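PDB 2XR1: transcription termination factor FttA from Methanosarcina mazei, which probably ends transcription across the archaeal genome by cutting nascent RNA at the polymerase exit channel and degrading it 5'-3', using two zinc ions. Local coordinates for residues B[29-34]-B[169-174]; B[204-209]-B[320-325]; B[443-448]-B[504-509]. All coordinates share one frame; numbering follows the deposited sequence.

Interaction 1 of 3, residues B[29-34]-B[169-174]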
# COMPACT_ATOMS: atom_id res chain seq x y z
N ASP B 29 -9.65 2.44 42.25
CA ASP B 29 -9.55 1.71 40.98
C ASP B 29 -8.35 2.17 40.17
O ASP B 29 -7.77 3.26 40.39
CB ASP B 29 -10.84 1.86 40.13
CG ASP B 29 -11.88 0.76 40.42
OD1 ASP B 29 -12.39 0.70 41.56
OD2 ASP B 29 -12.21 -0.04 39.49
N VAL B 30 -8.01 1.31 39.22
CA VAL B 30 -6.95 1.51 38.26
C VAL B 30 -7.52 1.18 36.86
O VAL B 30 -8.10 0.12 36.64
CB VAL B 30 -5.73 0.66 38.68
CG1 VAL B 30 -4.89 0.25 37.53
CG2 VAL B 30 -4.90 1.42 39.67
N GLU B 31 -7.41 2.15 35.94
CA GLU B 31 -7.94 2.07 34.58
C GLU B 31 -6.97 2.69 33.59
O GLU B 31 -6.37 3.67 33.86
CB GLU B 31 -9.21 2.90 34.44
CG GLU B 31 -10.49 2.23 34.95
CD GLU B 31 -10.99 1.07 34.04
OE1 GLU B 31 -10.60 1.00 32.85
OE2 GLU B 31 -11.76 0.23 34.54
N PHE B 32 -6.86 2.09 32.42
CA PHE B 32 -6.21 2.70 31.29
C PHE B 32 -7.21 3.64 30.63
O PHE B 32 -8.23 3.19 30.15
CB PHE B 32 -5.85 1.64 30.27
CG PHE B 32 -4.80 0.66 30.73
CD1 PHE B 32 -3.53 1.10 31.12
CD2 PHE B 32 -5.06 -0.70 30.70
CE1 PHE B 32 -2.56 0.19 31.52
CE2 PHE B 32 -4.10 -1.60 31.09
CZ PHE B 32 -2.84 -1.15 31.50
N GLU B 33 -6.94 4.95 30.63
CA GLU B 33 -7.83 5.90 29.96
C GLU B 33 -7.04 6.63 28.91
O GLU B 33 -6.18 7.45 29.21
CB GLU B 33 -8.49 6.86 30.93
CG GLU B 33 -9.38 6.15 31.94
CD GLU B 33 -10.04 7.07 32.98
OE1 GLU B 33 -9.89 8.32 32.88
OE2 GLU B 33 -10.73 6.53 33.90
N GLY B 34 -7.30 6.30 27.66
CA GLY B 34 -6.45 6.73 26.57
C GLY B 34 -5.03 6.28 26.85
O GLY B 34 -4.80 5.19 27.39
N VAL B 169 -10.44 3.07 23.92
CA VAL B 169 -9.16 3.43 23.33
C VAL B 169 -8.01 2.90 24.19
O VAL B 169 -7.03 2.38 23.66
CB VAL B 169 -9.06 4.94 23.21
CG1 VAL B 169 -7.64 5.35 22.93
CG2 VAL B 169 -10.02 5.39 22.14
N GLY B 170 -8.16 3.05 25.51
CA GLY B 170 -7.15 2.63 26.47
C GLY B 170 -6.84 1.15 26.36
O GLY B 170 -5.68 0.80 26.15
N ARG B 171 -7.88 0.31 26.47
CA ARG B 171 -7.74 -1.16 26.38
C ARG B 171 -7.18 -1.64 25.03
O ARG B 171 -6.52 -2.66 24.94
CB ARG B 171 -9.09 -1.85 26.62
CG ARG B 171 -9.65 -1.64 28.01
CD ARG B 171 -10.99 -2.37 28.23
NE ARG B 171 -11.83 -1.60 29.17
CZ ARG B 171 -12.26 -2.01 30.36
NH1 ARG B 171 -11.99 -3.23 30.81
NH2 ARG B 171 -13.01 -1.17 31.09
N LYS B 172 -7.43 -0.89 23.98
CA LYS B 172 -6.91 -1.23 22.68
C LYS B 172 -5.38 -0.93 22.62
O LYS B 172 -4.58 -1.72 22.07
CB LYS B 172 -7.72 -0.43 21.64
CG LYS B 172 -7.21 -0.53 20.22
CD LYS B 172 -8.35 -0.63 19.21
CE LYS B 172 -7.88 -0.27 17.81
NZ LYS B 172 -9.07 -0.12 16.92
N ILE B 173 -4.98 0.20 23.19
CA ILE B 173 -3.56 0.53 23.31
C ILE B 173 -2.80 -0.59 24.03
O ILE B 173 -1.70 -0.96 23.64
CB ILE B 173 -3.36 1.86 24.01
CG1 ILE B 173 -3.88 3.01 23.13
CG2 ILE B 173 -1.92 2.05 24.30
CD1 ILE B 173 -3.84 4.40 23.75
N HIS B 174 -3.40 -1.14 25.08
CA HIS B 174 -2.72 -2.11 25.92
C HIS B 174 -3.10 -3.54 25.60
O HIS B 174 -2.95 -4.41 26.43
CB HIS B 174 -2.97 -1.80 27.40
CG HIS B 174 -2.47 -0.44 27.80
ND1 HIS B 174 -3.21 0.71 27.63
CD2 HIS B 174 -1.26 -0.04 28.24
CE1 HIS B 174 -2.50 1.75 28.00
NE2 HIS B 174 -1.30 1.33 28.36

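Interaction 2 of 3, residues B[204-209]-B[320-325]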
# COMPACT_ATOMS: atom_id res chain seq x y z
N THR B 204 2.81 -0.91 11.07
CA THR B 204 3.67 -1.98 11.53
C THR B 204 2.79 -3.20 11.46
O THR B 204 1.67 -3.11 11.03
CB THR B 204 4.19 -1.74 12.97
OG1 THR B 204 3.18 -2.10 13.95
CG2 THR B 204 4.59 -0.32 13.12
N PRO B 205 3.32 -4.36 11.84
CA PRO B 205 2.45 -5.52 11.83
C PRO B 205 1.30 -5.44 12.82
O PRO B 205 0.27 -6.12 12.63
CB PRO B 205 3.39 -6.69 12.17
CG PRO B 205 4.75 -6.22 11.78
CD PRO B 205 4.75 -4.70 11.87
N GLU B 206 1.46 -4.64 13.87
CA GLU B 206 0.44 -4.54 14.94
C GLU B 206 -0.39 -3.26 14.79
O GLU B 206 -1.42 -3.13 15.40
CB GLU B 206 1.08 -4.48 16.32
CG GLU B 206 2.24 -5.46 16.59
CD GLU B 206 1.79 -6.89 16.93
OE1 GLU B 206 0.58 -7.12 17.16
OE2 GLU B 206 2.69 -7.78 16.97
N SER B 207 0.06 -2.30 14.00
CA SER B 207 -0.49 -1.00 14.16
C SER B 207 -0.51 -0.18 12.90
O SER B 207 0.34 -0.32 12.03
CB SER B 207 0.30 -0.27 15.25
OG SER B 207 0.24 -1.08 16.41
N ARG B 208 -1.52 0.67 12.84
CA ARG B 208 -1.76 1.55 11.72
C ARG B 208 -2.12 2.89 12.28
O ARG B 208 -3.02 3.00 13.11
CB ARG B 208 -2.86 0.96 10.85
CG ARG B 208 -2.37 -0.25 10.04
CD ARG B 208 -3.42 -1.27 9.87
NE ARG B 208 -3.87 -1.79 11.16
CZ ARG B 208 -3.35 -2.85 11.81
NH1 ARG B 208 -2.34 -3.56 11.30
NH2 ARG B 208 -3.86 -3.21 13.01
N ILE B 209 -1.32 3.88 11.91
CA ILE B 209 -1.43 5.22 12.43
C ILE B 209 -1.60 6.08 11.23
O ILE B 209 -0.89 5.93 10.26
CB ILE B 209 -0.13 5.67 13.24
CG1 ILE B 209 0.17 4.67 14.37
CG2 ILE B 209 -0.31 6.98 13.89
CD1 ILE B 209 -1.04 4.37 15.28
N ALA B 320 -0.08 2.87 20.95
CA ALA B 320 -0.28 1.55 20.40
C ALA B 320 0.66 0.58 21.09
O ALA B 320 1.56 0.96 21.81
CB ALA B 320 -0.07 1.56 18.90
N PRO B 321 0.43 -0.72 20.91
CA PRO B 321 1.26 -1.66 21.66
C PRO B 321 2.76 -1.53 21.34
O PRO B 321 3.58 -1.99 22.08
CB PRO B 321 0.74 -3.02 21.21
CG PRO B 321 -0.62 -2.78 20.66
CD PRO B 321 -0.65 -1.38 20.15
N ASP B 322 3.10 -0.92 20.21
CA ASP B 322 4.49 -0.85 19.80
C ASP B 322 4.88 0.50 19.28
O ASP B 322 5.88 0.62 18.60
CB ASP B 322 4.79 -1.92 18.75
CG ASP B 322 3.92 -1.80 17.46
OD1 ASP B 322 2.91 -1.03 17.39
OD2 ASP B 322 4.27 -2.48 16.49
N ILE B 323 4.10 1.53 19.60
CA ILE B 323 4.41 2.87 19.13
C ILE B 323 4.26 3.90 20.23
O ILE B 323 3.23 3.93 20.87
CB ILE B 323 3.55 3.27 17.93
CG1 ILE B 323 3.64 2.23 16.83
CG2 ILE B 323 4.01 4.62 17.38
CD1 ILE B 323 2.87 2.58 15.63
N LYS B 324 5.31 4.68 20.44
CA LYS B 324 5.28 5.80 21.37
C LYS B 324 5.44 7.07 20.58
O LYS B 324 6.31 7.16 19.74
CB LYS B 324 6.43 5.72 22.36
CG LYS B 324 6.21 4.74 23.44
CD LYS B 324 7.31 4.82 24.45
CE LYS B 324 7.26 3.63 25.46
NZ LYS B 324 7.06 2.32 24.76
N LEU B 325 4.61 8.05 20.88
CA LEU B 325 4.58 9.34 20.18
C LEU B 325 5.00 10.46 21.12
O LEU B 325 4.62 10.47 22.30
CB LEU B 325 3.16 9.64 19.70
CG LEU B 325 2.88 11.08 19.24
CD1 LEU B 325 3.69 11.44 17.98
CD2 LEU B 325 1.37 11.33 19.01

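Interaction 3 of 3, residues B[443-448]-B[504-509]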
# COMPACT_ATOMS: atom_id res chain seq x y z
N VAL B 443 -4.44 54.14 11.65
CA VAL B 443 -5.50 53.78 10.72
C VAL B 443 -6.04 52.43 11.21
O VAL B 443 -5.31 51.69 11.86
CB VAL B 443 -4.96 53.69 9.26
CG1 VAL B 443 -4.49 52.27 8.90
CG2 VAL B 443 -5.98 54.11 8.29
N PRO B 444 -7.33 52.14 10.96
CA PRO B 444 -7.98 50.91 11.45
C PRO B 444 -7.56 49.67 10.71
O PRO B 444 -7.64 49.62 9.49
CB PRO B 444 -9.47 51.17 11.22
CG PRO B 444 -9.56 52.40 10.34
CD PRO B 444 -8.29 53.15 10.49
N VAL B 445 -7.12 48.66 11.45
CA VAL B 445 -6.78 47.38 10.86
C VAL B 445 -7.94 46.43 11.11
O VAL B 445 -8.08 45.88 12.20
CB VAL B 445 -5.51 46.83 11.50
CG1 VAL B 445 -5.15 45.48 10.90
CG2 VAL B 445 -4.39 47.84 11.33
N TYR B 446 -8.81 46.28 10.10
CA TYR B 446 -9.98 45.41 10.22
C TYR B 446 -9.55 43.96 10.07
O TYR B 446 -8.61 43.67 9.35
CB TYR B 446 -11.04 45.76 9.18
CG TYR B 446 -11.54 47.17 9.29
CD1 TYR B 446 -12.52 47.51 10.19
CD2 TYR B 446 -11.02 48.18 8.49
CE1 TYR B 446 -12.99 48.86 10.29
CE2 TYR B 446 -11.47 49.51 8.58
CZ TYR B 446 -12.45 49.83 9.48
OH TYR B 446 -12.89 51.13 9.58
N LEU B 447 -10.23 43.07 10.80
CA LEU B 447 -9.91 41.66 10.89
C LEU B 447 -11.18 40.84 10.66
O LEU B 447 -12.10 40.90 11.46
CB LEU B 447 -9.39 41.35 12.28
CG LEU B 447 -8.19 42.14 12.77
CD1 LEU B 447 -7.78 41.62 14.13
CD2 LEU B 447 -7.01 42.08 11.81
N ASP B 448 -11.26 40.08 9.56
CA ASP B 448 -12.53 39.44 9.18
C ASP B 448 -12.36 37.94 8.99
O ASP B 448 -11.29 37.46 8.67
CB ASP B 448 -13.11 40.11 7.93
CG ASP B 448 -14.61 39.85 7.74
OD1 ASP B 448 -15.22 39.05 8.50
OD2 ASP B 448 -15.19 40.45 6.80
N PRO B 504 -9.12 55.20 4.02
CA PRO B 504 -7.81 54.52 4.08
C PRO B 504 -7.67 53.67 5.32
O PRO B 504 -7.88 54.15 6.41
CB PRO B 504 -6.81 55.66 4.14
CG PRO B 504 -7.53 56.84 3.59
CD PRO B 504 -8.97 56.67 3.97
N CYS B 505 -7.29 52.41 5.14
CA CYS B 505 -7.22 51.47 6.24
C CYS B 505 -6.44 50.23 5.81
O CYS B 505 -5.89 50.20 4.70
CB CYS B 505 -8.65 51.10 6.68
SG CYS B 505 -9.61 50.29 5.36
N VAL B 506 -6.38 49.22 6.68
CA VAL B 506 -5.79 47.93 6.34
C VAL B 506 -6.83 46.84 6.61
O VAL B 506 -7.51 46.87 7.63
CB VAL B 506 -4.54 47.61 7.19
CG1 VAL B 506 -4.17 46.17 7.05
CG2 VAL B 506 -3.38 48.46 6.84
N ILE B 507 -6.94 45.88 5.71
CA ILE B 507 -7.86 44.77 5.91
C ILE B 507 -7.12 43.42 5.90
O ILE B 507 -6.62 43.00 4.85
CB ILE B 507 -8.97 44.79 4.85
CG1 ILE B 507 -9.63 46.18 4.86
CG2 ILE B 507 -10.01 43.71 5.11
CD1 ILE B 507 -10.82 46.28 3.98
N LEU B 508 -7.05 42.77 7.05
CA LEU B 508 -6.71 41.35 7.10
C LEU B 508 -8.00 40.60 6.94
O LEU B 508 -8.97 40.87 7.64
CB LEU B 508 -6.03 40.98 8.41
CG LEU B 508 -4.50 41.14 8.37
CD1 LEU B 508 -4.11 42.20 7.39
CD2 LEU B 508 -3.89 41.44 9.73
N ALA B 509 -8.06 39.70 5.98
CA ALA B 509 -9.31 38.99 5.72
C ALA B 509 -9.02 37.65 5.10
O ALA B 509 -8.00 37.46 4.42
CB ALA B 509 -10.21 39.80 4.80

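Interaction 1 of 3, residues B[29-34]-B[169-174]
The imidazole of His174 lies flat over one face of the Phe32 ring in a face-to-face stack. The centroids are 3.6 Å apart and the planes only 8° from parallel, so the two rings overlap almost squarely, each over the centre of the other; His174 CB adds a CH-pi contact over the same phenyl face. Behind the imidazole, its second face is backed by CG2 of the preceding Ile173. In-plane hydrogen bonding fixes the rotation of the histidine: ND1 donates to Gly170 O at 2.9 Å, reaching that oxygen from above the carbonyl plane, and the backbone N of His174 binds the same oxygen. With chi1 at -60°, CG sits beside the backbone N, and the ring therefore folds back over the last turn of helix 159-173.

This joins edge strand 30-33 of the first KH domain to the helix that leads toward the metallo-beta-lactamase domain. Phe32 also reaches Val9, Leu10 and Leu13 of helix 7-18, within the KH core.

Backbone packing is close where two glycines meet, CA of Gly34 and CA of Gly170 being 4.2 Å apart. A CA-H...O contact runs from Gly170 CA to Gly34 O at 3.6 Å, while CD1 of Ile173 rests against the Gly34 carbonyl.

Electrostatics add a long salt bridge, Glu31 OE1 to Arg171 NH2 at 3.7 Å; the oxygen stands well out of the guanidinium plane, leaving attraction of charges without a directed N-H.

Interaction 2 of 3, residues B[204-209]-B[320-325]
Thr204 OG1 is held by two hydrogen bonds: it donates to Asp322 OD2 at 2.8 Å, on the syn lone pair of that oxygen, and accepts from Glu206 N at 3.1 Å. The second bond makes an ST turn, the bend leading into strand 208-211. In the metallo-beta-lactamase domain this contact links the two sheets of the alpha-beta-beta-alpha sandwich, 208-211 belonging to one and 323-329 to the other.

The other carboxylate oxygen, Asp322 OD1, lies 2.8 Å from Ser207 OG, a pair in which the serine proton has another acceptor within reach. Asp322 thus spans both hydroxyls of the turn; its CG stands between the backbone N and the carbonyl carbon (chi1 59°), directing the carboxylate at them. Glu206 passes its CB and CG beside Asp322 OD2 and carries its own carboxylate away to the backbone N atoms of Thr178 and Ser179.

Past the carboxylate the contact becomes apolar. Phe341 of strand 337-343 packs on both Ile209 and Ile323, and Ser207 CB rests against Ile323 CD1. The two isoleucines reach toward each other tip to tip, Ile209 CG1 meeting Ile323 CD1 at 3.6 Å.

Interaction 3 of 3, residues B[443-448]-B[504-509]
Tyr446 and Cys505 meet on one face of a pair of parallel strands, the thiol-bearing side chain coming in at the edge of the phenol ring. CB of Cys505 lies near the ring plane, 3.8 Å from Tyr446 CE2, and SG is 5.0 Å from the ring centroid, 81° off the normal: a sulfur-aromatic contact made at the edge. With chi1 at -59°, Tyr446 CG lies beside its backbone N, and the ring leans back toward the start of the strands, where Cys505 sits. The cysteine SG lies along the same ring edge, nearest CE2 and CD2. CB of Cys505 also touches the ring of Pro444 at CG. Ile507 shares the Tyr446 face, and Ile498 of helix 492-500 packs on both.

The opposite face carries Val445, Val506, Leu447 and Leu508. The two valines stand side by side, each with CG1 anti to its backbone N, and these matched branches meet at 4.0 Å. Leu447 and Leu508 likewise point the same way; CD2 of Leu447 lies 3.7 Å from Leu508 CB and nearly as close to Leu508 CD2. Helix 423-436 covers this layer, with Met428 touching both leucines.

Between the faces runs a regular parallel ladder. Val506 N donates to Pro444 O, Tyr446 N to Val506 O, Leu508 N to Tyr446 O and Asp448 N to Leu508 O, all within 2.9 to 3.1 Å. At the far end Asp448 turns its carboxylate outside the pair, OD2 binding Arg495 and Tyr522. Helices packed on both faces of neighbouring parallel strands, here 445-448 and 506-509 inside a six-stranded parallel sheet, make the three-layered alpha/beta core of the beta-CASP domain.

Overall arrangement
The three contacts follow one another along the chain, each closing before the next opens. Interactions 1 and 2 adjoin, their centres about 15 Å apart: Ile173 O packs on Pro321 CG at 3.7 Å, so the end of the helix 159-173 meets the turn that joins strands 317-320 and 323-329. The KH-side contact thereby rests directly on the metallo-beta-lactamase domain. Interaction 3, in the beta-CASP domain, is on the opposite side of the chain's centre, its centre about 49 Å from that of interaction 1 and 47 Å from that of interaction 2. None forms part of the two-zinc site, where Asp355 binds both metals and His607 completes the second.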